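Local coordinates for protein putative nitroreductase (Thermotoga maritima, PDB 1VKW) that probably acts as an oxidoreductase of the FMN-dependent nitroreductase clan, though its substrate and reaction remain unassigned, at residues M13-R22 against E85-A93; F74-E85 against P180-Y191. All blocks are in the same frame, centred on the assembly; numbering follows the deposited sequence.

Contact 1: M13-R22 against E85-A93; sequences MNIFEAIENR and EQIVLFLTA. With SO4 (sulfate ion), chain C.
R22 leaves its backbone with CG anti to the backbone N (chi1 -175°) and then bends at chi2 and chi3, which lays its methylenes over V88 and T92 before the guanidinium swings out to a sulfate; across the contact T92 has CG2 anti to its own N, a torsion that sends the methyl to the carbonyl of A18. CD of R22 lies 3.5 Å from V88 CG1, and CG of R22 the same distance from T92 OG1. The T92 hydroxyl gives its proton to V88 O, OG1 2.9 Å away, from above the carbonyl plane. The arginine crosses E85 at about a right angle with the two planes 56° apart, and the salt bridge from R22 NE to E85 OE2 is long, 3.8 Å, an attraction of charges with no N-H aimed at the oxygen, which is gripped instead by H189; W100 NE1 bonds to E85 OE1. Sulfate O3 sits at the guanidinium edge and takes bonds from both R22 NH1 (3.0 Å) and NH2; the ion, probably from the crystallisation liquor, is also bonded by S24 and R127. With an alanine at R22, the sulfate would probably lose one of its charged donors, and a gap would open beside V88 and T92. Farther along, L89 reaches between I15 and I19, its CD2 3.9 Å from I19 CG1, while selenomethionine M13 lays CG 3.6 Å from A93 CB. N14 and E17 form a capping box that starts helix 15-21. That helix crosses segment 85-93, the C-terminal part of helix 74-93, at 94°, axes 8.8 Å apart; I15 and I19 also rest on helix 180-198, and R22 and V88 reach T98 of strand 97-101.

Contact 2: F74-E85 against P180-Y191; sequences FDELVEYGFQGE and PVDLGIALSHAY
F82 and G184 bring their CA atoms to 4.1 Å where the helical segments 74-85 and 180-191 cross at -41°, their axes only 6.3 Å apart. Two glycines permit this: a CB on G81 would run into V181 O, and one on G184 into V78 O. Backbone thus lies on backbone, and five CA-H...O contacts cross the groove in both directions, among them F82 CA to G184 O at 3.2 Å and G184 CA to V78 O at 3.3 Å. This is a glycine-mediated close helix crossing, one glycine on each helix, in the middle of an alpha-beta fold. An antiparallel sheet covers this side, Y212 of strand 211-215 touching F74, V78 and L187, and I204 of strand 203-207 touching F82, L187 and Y191. P180 sets CB over one face of the F74 ring, a CH-pi contact 3.8 Å from its centroid, while L183 CD1 comes to that ring's edge. The F82 ring is a knob among G184, L187, S188 and Y191; with CG anti to the backbone N (chi1 -173°), it turns its edge to the face of Y191 in a T-shaped pair, planes at 70°. At the far end H189 NE2 donates to E85 OE2 at 2.6 Å, nearly straight and in the ring plane, meeting the oxygen on its anti side.

Overall arrangement
Both contacts are largely buried and both use helix 74-93, contact 2 its N-terminal part and contact 1 its last turns, with centres about 15 Å apart. E85 belongs to both, and I19 of contact 1 packs against H189 of contact 2, so helices 15-21, 74-93 and 180-198 meet near the E85-H189 pair. Their chemistry differs with place. Contact 2 is the tighter interface, burying 761 Å² through glycine backbones, aromatic rings and aliphatic groups. Contact 1 buries 432 Å², crosses nearly at right angles, packs aliphatic side chains and alanines, and runs out through R22 to a sulfate that R127 also binds, with N21 exposed.

Contact 1: M13-R22 against E85-A93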
# COMPACT_ATOMS: atom_id res chain seq x y z
N MSE A 13 -2.07 15.43 1.83
CA MSE A 13 -1.26 14.87 0.76
C MSE A 13 -2.10 13.91 -0.08
O MSE A 13 -2.81 13.05 0.44
CB MSE A 13 0.08 14.28 1.27
CG MSE A 13 0.09 12.86 1.83
SE MSE A 13 1.93 12.39 2.48
CE MSE A 13 2.09 13.68 3.98
N ASN A 14 -2.07 14.13 -1.39
CA ASN A 14 -2.79 13.28 -2.34
C ASN A 14 -2.06 11.95 -2.49
O ASN A 14 -0.97 11.77 -1.95
CB ASN A 14 -3.00 14.00 -3.70
CG ASN A 14 -1.69 14.29 -4.45
OD1 ASN A 14 -0.77 13.47 -4.47
ND2 ASN A 14 -1.64 15.45 -5.10
N ILE A 15 -2.70 11.03 -3.20
CA ILE A 15 -2.19 9.68 -3.36
C ILE A 15 -0.74 9.63 -3.89
O ILE A 15 0.04 8.79 -3.47
CB ILE A 15 -3.14 8.84 -4.26
CG1 ILE A 15 -2.65 7.39 -4.39
CG2 ILE A 15 -3.29 9.45 -5.64
CD1 ILE A 15 -2.56 6.64 -3.05
N PHE A 16 -0.40 10.52 -4.82
CA PHE A 16 0.94 10.54 -5.40
C PHE A 16 1.98 10.92 -4.34
O PHE A 16 3.06 10.31 -4.24
CB PHE A 16 1.00 11.50 -6.58
CG PHE A 16 0.00 11.19 -7.66
CD1 PHE A 16 0.05 9.97 -8.34
CD2 PHE A 16 -0.99 12.09 -7.99
CE1 PHE A 16 -0.87 9.67 -9.34
CE2 PHE A 16 -1.92 11.80 -8.98
CZ PHE A 16 -1.87 10.59 -9.65
N GLU A 17 1.64 11.91 -3.53
CA GLU A 17 2.54 12.38 -2.49
C GLU A 17 2.69 11.31 -1.40
O GLU A 17 3.78 11.07 -0.92
CB GLU A 17 2.05 13.72 -1.95
CG GLU A 17 2.08 14.81 -3.03
CD GLU A 17 1.31 16.07 -2.68
OE1 GLU A 17 0.37 16.02 -1.86
OE2 GLU A 17 1.65 17.13 -3.25
N ALA A 18 1.59 10.65 -1.04
CA ALA A 18 1.64 9.55 -0.06
C ALA A 18 2.55 8.40 -0.51
O ALA A 18 3.37 7.91 0.27
CB ALA A 18 0.25 9.02 0.23
N ILE A 19 2.40 7.97 -1.76
CA ILE A 19 3.26 6.91 -2.30
C ILE A 19 4.72 7.37 -2.30
O ILE A 19 5.61 6.62 -1.89
CB ILE A 19 2.81 6.50 -3.72
CG1 ILE A 19 1.46 5.77 -3.66
CG2 ILE A 19 3.87 5.58 -4.38
CD1 ILE A 19 0.75 5.59 -5.03
N GLU A 20 4.97 8.59 -2.75
CA GLU A 20 6.33 9.11 -2.83
C GLU A 20 6.95 9.34 -1.45
O GLU A 20 8.16 9.23 -1.29
CB GLU A 20 6.38 10.40 -3.66
CG GLU A 20 7.76 10.66 -4.26
CD GLU A 20 7.97 12.08 -4.74
OE1 GLU A 20 6.97 12.81 -4.97
OE2 GLU A 20 9.14 12.48 -4.90
N ASN A 21 6.13 9.67 -0.45
CA ASN A 21 6.63 9.90 0.92
C ASN A 21 6.61 8.66 1.82
O ASN A 21 7.02 8.73 2.98
CB ASN A 21 5.86 11.02 1.60
CG ASN A 21 6.20 12.38 1.05
OD1 ASN A 21 7.37 12.68 0.78
ND2 ASN A 21 5.19 13.22 0.88
N ARG A 22 6.14 7.53 1.30
CA ARG A 22 6.13 6.30 2.08
C ARG A 22 7.50 5.63 2.03
O ARG A 22 7.96 5.26 0.96
CB ARG A 22 5.09 5.31 1.56
CG ARG A 22 4.98 4.05 2.45
CD ARG A 22 4.83 2.74 1.71
NE ARG A 22 5.83 2.55 0.65
CZ ARG A 22 7.08 2.12 0.82
NH1 ARG A 22 7.55 1.84 2.03
NH2 ARG A 22 7.87 1.97 -0.23
N GLU A 85 -1.79 -2.19 2.37
CA GLU A 85 -1.10 -1.05 1.79
C GLU A 85 -2.00 0.19 1.73
O GLU A 85 -1.50 1.30 1.85
CB GLU A 85 -0.49 -1.40 0.44
CG GLU A 85 0.40 -0.31 -0.17
CD GLU A 85 1.69 -0.02 0.59
OE1 GLU A 85 1.96 -0.66 1.64
OE2 GLU A 85 2.47 0.85 0.14
N GLN A 86 -3.32 0.01 1.60
CA GLN A 86 -4.24 1.14 1.72
C GLN A 86 -4.10 1.82 3.08
O GLN A 86 -4.08 3.05 3.18
CB GLN A 86 -5.69 0.70 1.48
CG GLN A 86 -6.00 0.48 -0.00
CD GLN A 86 -7.38 -0.07 -0.22
OE1 GLN A 86 -8.37 0.67 -0.14
NE2 GLN A 86 -7.47 -1.37 -0.49
N ILE A 87 -3.99 1.01 4.12
CA ILE A 87 -3.80 1.51 5.49
C ILE A 87 -2.44 2.21 5.65
O ILE A 87 -2.36 3.30 6.25
CB ILE A 87 -3.96 0.37 6.52
CG1 ILE A 87 -5.39 -0.21 6.44
CG2 ILE A 87 -3.67 0.86 7.93
CD1 ILE A 87 -5.55 -1.57 7.11
N VAL A 88 -1.39 1.59 5.11
CA VAL A 88 -0.03 2.18 5.11
C VAL A 88 -0.04 3.57 4.50
O VAL A 88 0.50 4.52 5.07
CB VAL A 88 0.98 1.29 4.34
CG1 VAL A 88 2.27 2.05 4.03
CG2 VAL A 88 1.29 0.05 5.14
N LEU A 89 -0.66 3.68 3.34
CA LEU A 89 -0.71 4.95 2.62
C LEU A 89 -1.54 5.99 3.35
O LEU A 89 -1.23 7.18 3.30
CB LEU A 89 -1.25 4.73 1.20
CG LEU A 89 -0.28 3.98 0.28
CD1 LEU A 89 -0.92 3.73 -1.08
CD2 LEU A 89 1.04 4.75 0.13
N PHE A 90 -2.58 5.55 4.04
CA PHE A 90 -3.35 6.44 4.89
C PHE A 90 -2.48 6.95 6.05
O PHE A 90 -2.47 8.16 6.36
CB PHE A 90 -4.60 5.73 5.40
CG PHE A 90 -5.34 6.51 6.43
CD1 PHE A 90 -5.85 7.77 6.12
CD2 PHE A 90 -5.52 6.01 7.72
CE1 PHE A 90 -6.54 8.50 7.07
CE2 PHE A 90 -6.20 6.74 8.66
CZ PHE A 90 -6.71 7.99 8.34
N LEU A 91 -1.76 6.04 6.69
CA LEU A 91 -0.90 6.40 7.81
C LEU A 91 0.23 7.34 7.37
O LEU A 91 0.57 8.28 8.10
CB LEU A 91 -0.31 5.15 8.46
CG LEU A 91 -1.28 4.28 9.28
CD1 LEU A 91 -0.60 2.98 9.70
CD2 LEU A 91 -1.79 5.02 10.49
N THR A 92 0.78 7.09 6.18
CA THR A 92 1.79 7.97 5.58
C THR A 92 1.26 9.40 5.46
O THR A 92 1.93 10.35 5.86
CB THR A 92 2.18 7.47 4.16
OG1 THR A 92 2.73 6.14 4.23
CG2 THR A 92 3.31 8.30 3.59
N ALA A 93 0.05 9.52 4.92
CA ALA A 93 -0.60 10.82 4.75
C ALA A 93 -0.87 11.53 6.07
O ALA A 93 -0.89 12.76 6.12
CB ALA A 93 -1.89 10.67 3.96
S SO4 C . 11.33 1.04 1.04
O1 SO4 C . 12.35 0.01 0.97
O2 SO4 C . 11.29 1.75 -0.22
O3 SO4 C . 10.06 0.41 1.35
O4 SO4 C . 11.67 2.00 2.09

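Contact 2: F74-E85 against P180-Y191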
# COMPACT_ATOMS: atom_id res chain seq x y z
N PHE A 74 -3.42 -18.08 -1.79
CA PHE A 74 -3.02 -16.98 -2.67
C PHE A 74 -3.95 -15.75 -2.60
O PHE A 74 -3.51 -14.63 -2.29
CB PHE A 74 -2.88 -17.47 -4.11
CG PHE A 74 -2.12 -16.52 -5.00
CD1 PHE A 74 -2.79 -15.54 -5.72
CD2 PHE A 74 -0.74 -16.61 -5.12
CE1 PHE A 74 -2.10 -14.66 -6.54
CE2 PHE A 74 -0.03 -15.73 -5.95
CZ PHE A 74 -0.72 -14.75 -6.65
N ASP A 75 -5.24 -15.96 -2.86
CA ASP A 75 -6.20 -14.84 -2.97
C ASP A 75 -6.34 -14.06 -1.65
O ASP A 75 -6.46 -12.83 -1.65
CB ASP A 75 -7.58 -15.33 -3.44
CG ASP A 75 -7.53 -15.97 -4.83
OD1 ASP A 75 -6.62 -15.64 -5.62
OD2 ASP A 75 -8.37 -16.81 -5.23
N GLU A 76 -6.33 -14.77 -0.53
CA GLU A 76 -6.49 -14.12 0.77
C GLU A 76 -5.27 -13.29 1.13
O GLU A 76 -5.39 -12.26 1.80
CB GLU A 76 -6.77 -15.13 1.88
CG GLU A 76 -8.14 -15.79 1.81
CD GLU A 76 -8.11 -17.17 1.17
OE1 GLU A 76 -7.89 -17.27 -0.05
OE2 GLU A 76 -8.31 -18.16 1.91
N LEU A 77 -4.09 -13.73 0.70
CA LEU A 77 -2.87 -12.98 0.95
C LEU A 77 -2.75 -11.74 0.05
O LEU A 77 -2.25 -10.71 0.49
CB LEU A 77 -1.64 -13.88 0.81
CG LEU A 77 -1.42 -14.85 1.97
CD1 LEU A 77 -0.38 -15.88 1.59
CD2 LEU A 77 -1.03 -14.13 3.25
N VAL A 78 -3.21 -11.83 -1.19
CA VAL A 78 -3.33 -10.64 -2.06
C VAL A 78 -4.24 -9.61 -1.38
O VAL A 78 -3.92 -8.42 -1.34
CB VAL A 78 -3.85 -11.01 -3.49
CG1 VAL A 78 -4.18 -9.77 -4.30
CG2 VAL A 78 -2.83 -11.81 -4.23
N GLU A 79 -5.35 -10.09 -0.82
CA GLU A 79 -6.28 -9.27 -0.05
C GLU A 79 -5.57 -8.57 1.09
O GLU A 79 -5.77 -7.37 1.30
CB GLU A 79 -7.42 -10.15 0.51
CG GLU A 79 -8.66 -9.37 0.94
CD GLU A 79 -9.41 -8.79 -0.24
OE1 GLU A 79 -10.11 -9.55 -0.95
OE2 GLU A 79 -9.31 -7.57 -0.46
N TYR A 80 -4.75 -9.31 1.83
CA TYR A 80 -3.99 -8.76 2.95
C TYR A 80 -3.07 -7.62 2.49
O TYR A 80 -3.08 -6.53 3.06
CB TYR A 80 -3.20 -9.85 3.68
CG TYR A 80 -2.76 -9.44 5.08
CD1 TYR A 80 -3.56 -9.68 6.18
CD2 TYR A 80 -1.55 -8.78 5.28
CE1 TYR A 80 -3.17 -9.29 7.45
CE2 TYR A 80 -1.15 -8.38 6.57
CZ TYR A 80 -1.97 -8.64 7.65
OH TYR A 80 -1.60 -8.25 8.92
N GLY A 81 -2.30 -7.88 1.43
CA GLY A 81 -1.45 -6.85 0.84
C GLY A 81 -2.23 -5.66 0.31
O GLY A 81 -1.85 -4.52 0.54
N PHE A 82 -3.34 -5.93 -0.37
CA PHE A 82 -4.16 -4.89 -0.99
C PHE A 82 -4.77 -3.94 0.05
O PHE A 82 -4.64 -2.71 -0.06
CB PHE A 82 -5.26 -5.56 -1.83
CG PHE A 82 -6.07 -4.59 -2.67
CD1 PHE A 82 -5.49 -3.96 -3.78
CD2 PHE A 82 -7.39 -4.32 -2.36
CE1 PHE A 82 -6.24 -3.07 -4.56
CE2 PHE A 82 -8.14 -3.43 -3.13
CZ PHE A 82 -7.56 -2.80 -4.23
N GLN A 83 -5.40 -4.50 1.07
CA GLN A 83 -6.00 -3.69 2.13
C GLN A 83 -4.95 -3.08 3.03
O GLN A 83 -5.08 -1.93 3.44
CB GLN A 83 -7.00 -4.52 2.94
CG GLN A 83 -8.25 -4.85 2.16
CD GLN A 83 -9.17 -5.81 2.89
OE1 GLN A 83 -9.32 -5.74 4.11
NE2 GLN A 83 -9.79 -6.72 2.14
N GLY A 84 -3.92 -3.85 3.34
CA GLY A 84 -2.83 -3.42 4.21
C GLY A 84 -2.07 -2.21 3.67
O GLY A 84 -1.74 -1.30 4.43
N GLU A 85 -1.79 -2.19 2.37
CA GLU A 85 -1.10 -1.05 1.79
C GLU A 85 -2.00 0.19 1.73
O GLU A 85 -1.50 1.30 1.85
CB GLU A 85 -0.49 -1.40 0.44
CG GLU A 85 0.40 -0.31 -0.17
CD GLU A 85 1.69 -0.02 0.59
OE1 GLU A 85 1.96 -0.66 1.64
OE2 GLU A 85 2.47 0.85 0.14
N PRO A 180 1.92 -13.32 -3.17
CA PRO A 180 0.59 -12.75 -3.17
C PRO A 180 0.47 -11.46 -2.35
O PRO A 180 -0.17 -10.53 -2.79
CB PRO A 180 -0.30 -13.89 -2.64
CG PRO A 180 0.62 -14.84 -1.96
CD PRO A 180 1.95 -14.68 -2.60
N VAL A 181 1.15 -11.38 -1.21
CA VAL A 181 1.06 -10.17 -0.38
C VAL A 181 1.65 -8.98 -1.14
O VAL A 181 1.01 -7.94 -1.26
CB VAL A 181 1.74 -10.33 1.00
CG1 VAL A 181 1.56 -9.07 1.84
CG2 VAL A 181 1.14 -11.52 1.74
N ASP A 182 2.85 -9.16 -1.68
CA ASP A 182 3.52 -8.14 -2.50
C ASP A 182 2.68 -7.76 -3.73
O ASP A 182 2.59 -6.59 -4.08
CB ASP A 182 4.92 -8.62 -2.92
CG ASP A 182 5.84 -8.94 -1.72
OD1 ASP A 182 5.81 -8.19 -0.72
OD2 ASP A 182 6.63 -9.90 -1.69
N LEU A 183 2.07 -8.76 -4.37
CA LEU A 183 1.13 -8.52 -5.47
C LEU A 183 0.02 -7.56 -5.05
O LEU A 183 -0.24 -6.58 -5.74
CB LEU A 183 0.50 -9.84 -5.96
CG LEU A 183 0.04 -9.85 -7.42
CD1 LEU A 183 -0.43 -11.24 -7.81
CD2 LEU A 183 -1.05 -8.84 -7.71
N GLY A 184 -0.60 -7.86 -3.91
CA GLY A 184 -1.68 -7.04 -3.38
C GLY A 184 -1.22 -5.63 -3.07
O GLY A 184 -1.94 -4.68 -3.34
N ILE A 185 -0.03 -5.50 -2.48
CA ILE A 185 0.55 -4.19 -2.16
C ILE A 185 0.70 -3.34 -3.43
O ILE A 185 0.22 -2.20 -3.48
CB ILE A 185 1.92 -4.38 -1.43
CG1 ILE A 185 1.70 -4.94 -0.01
CG2 ILE A 185 2.68 -3.06 -1.31
CD1 ILE A 185 2.98 -5.37 0.68
N ALA A 186 1.34 -3.89 -4.46
CA ALA A 186 1.53 -3.19 -5.72
C ALA A 186 0.18 -2.86 -6.38
O ALA A 186 -0.00 -1.78 -6.94
CB ALA A 186 2.39 -4.01 -6.66
N LEU A 187 -0.75 -3.81 -6.31
CA LEU A 187 -2.07 -3.63 -6.91
C LEU A 187 -2.82 -2.46 -6.27
O LEU A 187 -3.54 -1.74 -6.96
CB LEU A 187 -2.89 -4.91 -6.79
CG LEU A 187 -4.24 -5.01 -7.50
CD1 LEU A 187 -4.05 -5.07 -9.00
CD2 LEU A 187 -4.99 -6.24 -6.99
N SER A 188 -2.63 -2.27 -4.96
CA SER A 188 -3.20 -1.13 -4.25
C SER A 188 -2.70 0.20 -4.81
O SER A 188 -3.49 1.13 -4.98
CB SER A 188 -2.95 -1.20 -2.74
OG SER A 188 -1.62 -0.83 -2.40
N HIS A 189 -1.41 0.29 -5.11
CA HIS A 189 -0.85 1.50 -5.71
C HIS A 189 -1.42 1.78 -7.09
O HIS A 189 -1.73 2.92 -7.42
CB HIS A 189 0.69 1.43 -5.81
CG HIS A 189 1.38 1.53 -4.48
ND1 HIS A 189 2.57 2.22 -4.32
CD2 HIS A 189 1.06 1.04 -3.26
CE1 HIS A 189 2.94 2.14 -3.05
NE2 HIS A 189 2.05 1.43 -2.39
N ALA A 190 -1.55 0.74 -7.91
CA ALA A 190 -2.07 0.89 -9.26
C ALA A 190 -3.55 1.29 -9.20
O ALA A 190 -3.99 2.19 -9.91
CB ALA A 190 -1.89 -0.37 -10.04
N TYR A 191 -4.30 0.62 -8.34
CA TYR A 191 -5.71 0.92 -8.15
C TYR A 191 -5.94 2.37 -7.69
O TYR A 191 -6.72 3.10 -8.28
CB TYR A 191 -6.32 -0.06 -7.15
CG TYR A 191 -7.69 0.38 -6.71
CD1 TYR A 191 -8.82 0.06 -7.45
CD2 TYR A 191 -7.84 1.14 -5.55
CE1 TYR A 191 -10.09 0.48 -7.04
CE2 TYR A 191 -9.09 1.58 -5.14
CZ TYR A 191 -10.21 1.24 -5.88
OH TYR A 191 -11.44 1.68 -5.45